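Long-range contact in trichothecene 15-O-acetyltransferase TRI3 (Fusarium sporotrichioides, PDB 3FOT), which acetylates the 15-hydroxyl of trichothecene intermediates such as 15-deacetylcalonectrin in the biosynthesis of mycotoxins including T-2 toxin: residues 82-95 with 107-121. Numbering follows the deposited sequence.
Sequences LLDARFEHPECACT and TYESPESNESARDWA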
loop_
_atom_site.group_PDB
_atom_site.type_symbol
_atom_site.label_atom_id
_atom_site.label_comp_id
_atom_site.label_asym_id
_atom_site.label_seq_id
_atom_site.Cartn_x
_atom_site.Cartn_y
_atom_site.Cartn_z
ATOM N N LEU A 82 18.044 -9.472 4.617
ATOM C CA LEU A 82 17.836 -8.452 3.584
ATOM C C LEU A 82 18.731 -8.716 2.365
ATOM O O LEU A 82 18.339 -8.508 1.194
ATOM C CB LEU A 82 18.129 -7.066 4.154
ATOM C CG LEU A 82 17.927 -5.891 3.201
ATOM C CD1 LEU A 82 16.489 -5.813 2.621
ATOM C CD2 LEU A 82 18.260 -4.612 3.955
ATOM N N LEU A 83 19.935 -9.196 2.633
ATOM C CA LEU A 83 20.820 -9.615 1.530
ATOM C C LEU A 83 20.220 -10.759 0.709
ATOM O O LEU A 83 20.218 -10.697 -0.536
ATOM C CB LEU A 83 22.216 -9.987 2.052
ATOM C CG LEU A 83 23.045 -8.816 2.579
ATOM C CD1 LEU A 83 24.190 -9.311 3.449
ATOM C CD2 LEU A 83 23.550 -7.941 1.409
ATOM N N ASP A 84 19.701 -11.794 1.376
ATOM C CA ASP A 84 19.035 -12.886 0.685
ATOM C C ASP A 84 17.853 -12.340 -0.105
ATOM O O ASP A 84 17.609 -12.758 -1.233
ATOM C CB ASP A 84 18.512 -13.940 1.676
ATOM C CG ASP A 84 19.621 -14.697 2.374
ATOM O OD1 ASP A 84 20.783 -14.676 1.864
ATOM O OD2 ASP A 84 19.309 -15.317 3.430
ATOM N N ALA A 85 17.121 -11.403 0.509
ATOM C CA ALA A 85 15.902 -10.873 -0.089
ATOM C C ALA A 85 16.233 -10.032 -1.324
ATOM O O ALA A 85 15.479 -10.043 -2.298
ATOM C CB ALA A 85 15.121 -10.071 0.917
ATOM N N ARG A 86 17.362 -9.330 -1.282
ATOM C CA ARG A 86 17.820 -8.514 -2.408
ATOM C C ARG A 86 18.090 -9.421 -3.597
ATOM O O ARG A 86 17.753 -9.083 -4.730
ATOM C CB ARG A 86 19.090 -7.721 -2.062
ATOM C CG ARG A 86 19.584 -6.901 -3.293
ATOM C CD ARG A 86 20.677 -5.947 -2.950
ATOM N NE ARG A 86 21.160 -5.219 -4.124
ATOM C CZ ARG A 86 21.883 -4.105 -4.081
ATOM N NH1 ARG A 86 22.203 -3.535 -2.919
ATOM N NH2 ARG A 86 22.279 -3.536 -5.229
ATOM N N PHE A 87 18.689 -10.582 -3.325
ATOM C CA PHE A 87 18.900 -11.582 -4.365
ATOM C C PHE A 87 17.602 -12.093 -4.979
ATOM O O PHE A 87 17.477 -12.151 -6.195
ATOM C CB PHE A 87 19.758 -12.751 -3.875
ATOM C CG PHE A 87 20.281 -13.585 -4.995
ATOM C CD1 PHE A 87 21.462 -13.217 -5.638
ATOM C CD2 PHE A 87 19.558 -14.686 -5.461
ATOM C CE1 PHE A 87 21.945 -13.972 -6.722
ATOM C CE2 PHE A 87 20.036 -15.441 -6.556
ATOM C CZ PHE A 87 21.233 -15.070 -7.162
ATOM N N GLU A 88 16.618 -12.417 -4.137
ATOM C CA GLU A 88 15.321 -12.877 -4.616
ATOM C C GLU A 88 14.531 -11.783 -5.341
ATOM O O GLU A 88 13.891 -12.050 -6.378
ATOM C CB GLU A 88 14.481 -13.360 -3.441
ATOM C CG GLU A 88 15.016 -14.613 -2.737
ATOM C CD GLU A 88 13.969 -15.235 -1.814
ATOM O OE1 GLU A 88 12.834 -14.708 -1.724
ATOM O OE2 GLU A 88 14.259 -16.289 -1.212
ATOM N N HIS A 89 14.546 -10.580 -4.769
ATOM C CA HIS A 89 13.679 -9.471 -5.198
ATOM C C HIS A 89 14.428 -8.140 -5.120
ATOM O O HIS A 89 14.314 -7.393 -4.152
ATOM C CB HIS A 89 12.372 -9.473 -4.400
ATOM C CG HIS A 89 11.629 -10.764 -4.538
ATOM N ND1 HIS A 89 11.159 -11.208 -5.754
ATOM C CD2 HIS A 89 11.345 -11.736 -3.644
ATOM C CE1 HIS A 89 10.586 -12.387 -5.598
ATOM N NE2 HIS A 89 10.684 -12.729 -4.327
ATOM N N PRO A 90 15.232 -7.860 -6.148
ATOM C CA PRO A 90 16.098 -6.666 -6.107
ATOM C C PRO A 90 15.408 -5.303 -6.158
ATOM O O PRO A 90 16.105 -4.280 -6.099
ATOM C CB PRO A 90 17.047 -6.838 -7.308
ATOM C CG PRO A 90 16.649 -8.141 -7.983
ATOM C CD PRO A 90 15.413 -8.693 -7.353
ATOM N N GLU A 91 14.077 -5.268 -6.217
ATOM C CA GLU A 91 13.355 -4.025 -6.085
ATOM C C GLU A 91 13.757 -3.279 -4.812
ATOM O O GLU A 91 13.717 -2.064 -4.783
ATOM C CB GLU A 91 11.854 -4.294 -6.028
ATOM C CG GLU A 91 11.245 -4.580 -7.402
ATOM C CD GLU A 91 11.446 -5.986 -7.906
ATOM O OE1 GLU A 91 11.930 -6.885 -7.165
ATOM O OE2 GLU A 91 11.075 -6.192 -9.068
ATOM N N CYS A 92 14.147 -4.025 -3.775
ATOM C CA CYS A 92 14.531 -3.440 -2.480
ATOM C C CYS A 92 15.807 -2.569 -2.527
ATOM O O CYS A 92 16.107 -1.859 -1.551
ATOM C CB CYS A 92 14.675 -4.545 -1.425
ATOM S SG CYS A 92 16.071 -5.655 -1.763
ATOM N N ALA A 93 16.549 -2.612 -3.648
ATOM C CA ALA A 93 17.691 -1.704 -3.819
ATOM C C ALA A 93 17.697 -0.883 -5.108
ATOM O O ALA A 93 18.746 -0.323 -5.485
ATOM C CB ALA A 93 19.010 -2.485 -3.689
ATOM N N CYS A 94 16.551 -0.806 -5.782
ATOM C CA CYS A 94 16.438 0.097 -6.923
ATOM C C CYS A 94 16.520 1.541 -6.411
ATOM O O CYS A 94 16.226 1.815 -5.234
ATOM C CB CYS A 94 15.136 -0.139 -7.704
ATOM S SG CYS A 94 15.052 -1.727 -8.552
ATOM N N THR A 95 16.942 2.450 -7.292
ATOM C CA THR A 95 17.082 3.851 -6.959
ATOM C C THR A 95 16.330 4.680 -8.006
ATOM O O THR A 95 15.982 4.177 -9.070
ATOM C CB THR A 95 18.572 4.256 -6.959
ATOM O OG1 THR A 95 19.167 3.905 -8.221
ATOM C CG2 THR A 95 19.317 3.540 -5.835
ATOM N N THR A 107 16.428 2.706 -11.553
ATOM C CA THR A 107 17.704 2.055 -11.877
ATOM C C THR A 107 17.982 0.915 -10.893
ATOM O O THR A 107 17.685 1.046 -9.703
ATOM C CB THR A 107 18.840 3.091 -11.849
ATOM O OG1 THR A 107 18.629 4.049 -12.897
ATOM C CG2 THR A 107 20.200 2.431 -12.046
ATOM N N TYR A 108 18.532 -0.192 -11.396
ATOM C CA TYR A 108 19.085 -1.218 -10.526
ATOM C C TYR A 108 20.544 -1.501 -10.902
ATOM O O TYR A 108 20.857 -1.678 -12.091
ATOM C CB TYR A 108 18.287 -2.538 -10.561
ATOM C CG TYR A 108 18.925 -3.523 -9.607
ATOM C CD1 TYR A 108 18.752 -3.369 -8.227
ATOM C CD2 TYR A 108 19.781 -4.537 -10.074
ATOM C CE1 TYR A 108 19.389 -4.204 -7.317
ATOM C CE2 TYR A 108 20.427 -5.399 -9.169
ATOM C CZ TYR A 108 20.217 -5.215 -7.793
ATOM O OH TYR A 108 20.843 -6.039 -6.891
ATOM N N GLU A 109 21.415 -1.562 -9.900
ATOM C CA GLU A 109 22.810 -1.956 -10.133
ATOM C C GLU A 109 23.219 -3.040 -9.130
ATOM O O GLU A 109 23.012 -2.898 -7.923
ATOM C CB GLU A 109 23.737 -0.739 -10.050
ATOM C CG GLU A 109 25.229 -1.053 -10.239
ATOM C CD GLU A 109 26.124 0.165 -10.053
ATOM O OE1 GLU A 109 25.729 1.145 -9.374
ATOM O OE2 GLU A 109 27.244 0.138 -10.596
ATOM N N SER A 110 23.771 -4.136 -9.639
ATOM C CA SER A 110 24.331 -5.171 -8.746
ATOM C C SER A 110 25.430 -4.594 -7.866
ATOM O O SER A 110 26.167 -3.709 -8.306
ATOM C CB SER A 110 24.931 -6.301 -9.556
ATOM O OG SER A 110 23.950 -7.138 -10.043
ATOM N N PRO A 111 25.559 -5.092 -6.620
ATOM C CA PRO A 111 26.675 -4.649 -5.777
ATOM C C PRO A 111 28.018 -4.923 -6.462
ATOM O O PRO A 111 28.197 -5.971 -7.085
ATOM C CB PRO A 111 26.532 -5.512 -4.511
ATOM C CG PRO A 111 25.041 -5.837 -4.467
ATOM C CD PRO A 111 24.665 -6.034 -5.908
ATOM N N GLU A 112 28.917 -3.953 -6.366
ATOM C CA GLU A 112 30.257 -4.051 -6.955
ATOM C C GLU A 112 31.107 -5.131 -6.294
ATOM O O GLU A 112 32.091 -5.599 -6.872
ATOM C CB GLU A 112 30.971 -2.700 -6.877
ATOM C CG GLU A 112 30.970 -2.053 -5.497
ATOM C CD GLU A 112 32.191 -1.184 -5.245
ATOM O OE1 GLU A 112 32.246 -0.057 -5.780
ATOM O OE2 GLU A 112 33.088 -1.627 -4.489
ATOM N N SER A 113 30.736 -5.506 -5.074
ATOM C CA SER A 113 31.445 -6.511 -4.302
ATOM C C SER A 113 30.540 -6.993 -3.186
ATOM O O SER A 113 29.569 -6.326 -2.828
ATOM C CB SER A 113 32.726 -5.927 -3.699
ATOM O OG SER A 113 32.443 -4.930 -2.722
ATOM N N ASN A 114 30.871 -8.145 -2.617
ATOM C CA ASN A 114 30.118 -8.647 -1.489
ATOM C C ASN A 114 30.217 -7.679 -0.283
ATOM O O ASN A 114 29.237 -7.503 0.453
ATOM C CB ASN A 114 30.509 -10.105 -1.170
ATOM C CG ASN A 114 30.073 -11.102 -2.276
ATOM O OD1 ASN A 114 29.168 -11.930 -2.076
ATOM N ND2 ASN A 114 30.719 -11.028 -3.437
ATOM N N GLU A 115 31.361 -7.010 -0.116
ATOM C CA GLU A 115 31.518 -5.999 0.946
ATOM C C GLU A 115 30.544 -4.829 0.784
ATOM O O GLU A 115 29.946 -4.373 1.761
ATOM C CB GLU A 115 32.952 -5.452 1.027
ATOM C CG GLU A 115 33.115 -4.359 2.087
ATOM C CD GLU A 115 34.524 -3.772 2.144
ATOM O OE1 GLU A 115 35.411 -4.270 1.418
ATOM O OE2 GLU A 115 34.741 -2.801 2.900
ATOM N N SER A 116 30.419 -4.342 -0.452
ATOM C CA SER A 116 29.548 -3.215 -0.802
ATOM C C SER A 116 28.087 -3.575 -0.495
ATOM O O SER A 116 27.333 -2.772 0.054
ATOM C CB SER A 116 29.672 -2.952 -2.304
ATOM O OG SER A 116 28.948 -1.799 -2.670
ATOM N N ALA A 117 27.718 -4.795 -0.863
ATOM C CA ALA A 117 26.384 -5.333 -0.586
ATOM C C ALA A 117 26.108 -5.363 0.915
ATOM O O ALA A 117 25.035 -4.980 1.378
ATOM C CB ALA A 117 26.253 -6.740 -1.152
ATOM N N ARG A 118 27.088 -5.837 1.681
ATOM C CA ARG A 118 26.935 -5.884 3.119
ATOM C C ARG A 118 26.822 -4.482 3.709
ATOM O O ARG A 118 26.014 -4.254 4.610
ATOM C CB ARG A 118 28.092 -6.689 3.733
ATOM C CG ARG A 118 27.993 -8.173 3.440
ATOM C CD ARG A 118 29.034 -9.004 4.220
ATOM N NE ARG A 118 30.393 -8.809 3.723
ATOM C CZ ARG A 118 31.016 -9.612 2.861
ATOM N NH1 ARG A 118 32.263 -9.336 2.488
ATOM N NH2 ARG A 118 30.413 -10.697 2.382
ATOM N N ASP A 119 27.610 -3.531 3.191
ATOM C CA ASP A 119 27.509 -2.130 3.607
ATOM C C ASP A 119 26.109 -1.598 3.341
ATOM O O ASP A 119 25.539 -0.905 4.175
ATOM C CB ASP A 119 28.501 -1.244 2.846
ATOM C CG ASP A 119 29.942 -1.511 3.223
ATOM O OD1 ASP A 119 30.183 -2.192 4.234
ATOM O OD2 ASP A 119 30.817 -1.009 2.489
ATOM N N TRP A 120 25.577 -1.912 2.157
ATOM C CA TRP A 120 24.235 -1.484 1.791
ATOM C C TRP A 120 23.183 -2.018 2.797
ATOM O O TRP A 120 22.368 -1.247 3.305
ATOM C CB TRP A 120 23.867 -1.903 0.348
ATOM C CG TRP A 120 22.376 -1.838 0.083
ATOM C CD1 TRP A 120 21.638 -0.734 -0.236
ATOM C CD2 TRP A 120 21.441 -2.934 0.192
ATOM N NE1 TRP A 120 20.305 -1.074 -0.346
ATOM C CE2 TRP A 120 20.158 -2.419 -0.107
ATOM C CE3 TRP A 120 21.573 -4.296 0.497
ATOM C CZ2 TRP A 120 18.998 -3.215 -0.077
ATOM C CZ3 TRP A 120 20.415 -5.112 0.501
ATOM C CH2 TRP A 120 19.141 -4.553 0.220
ATOM N N ALA A 121 23.196 -3.322 3.053
ATOM C CA ALA A 121 22.211 -3.931 3.978
ATOM C C ALA A 121 22.307 -3.356 5.404
ATOM O O ALA A 121 21.298 -3.016 6.023
ATOM C CB ALA A 121 22.353 -5.471 3.976
HETATM O O HOH W 1 20.817 -0.376 -7.264
#
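Arg86 passes between Trp120 and Tyr108, making a different contact with each. Its CG stands anti to the backbone N (chi1 178°) and the chain stays extended as far as NE, which carries CD and the guanidinium across the face of the indole. CD lies 3.9 Å from the centroid of the Trp120 six-membered ring, a CH-pi contact, and CZ follows at 4.6 Å in a cation-pi interaction. The guanidinium stands steeply on the ring, the planes 79° apart, and rests on it through NH1. A long, flat-ended cation suits this place, because its CD packs on the ring while its N-H groups reach polar partners. NE donates a nearly straight bond to Tyr108 OH (2.9 Å) within the guanidinium plane, with a weak second bond from NH2. The Pro111 ring covers one guanidinium face and the Ala93 methyl the other; the flat proline ring and the small methyl can both lie close against the planar group.

Tyr108 has its ring face against Pro90, whose CB is 3.8 Å from the centroid, while its hydroxyl also bonds to Glu225 and thus links the arginine to that carboxylate, whose negative charge probably helps to balance the guanidinium. At the other end Leu83 is a knob among Ala117, Arg118, Trp120 and Ala121, the two alanines being small enough to admit it. Leu82 meets the indole about crosswise, CG 3.5 Å from Trp120 CH2.

Beyond Ala93, whose O is bridged by a water to Glu109 N, Thr95 and Thr107 form an antiparallel hydrogen-bonded pair. The contact thus ties the C-terminal end of helix 71-88 to helix 114-124, the short segments crossing at 110°, and adds strand 95-97 as an outer strand beside 105-109, which is flanked by 28-32; helix 191-205 packs against Ala85 and Cys92.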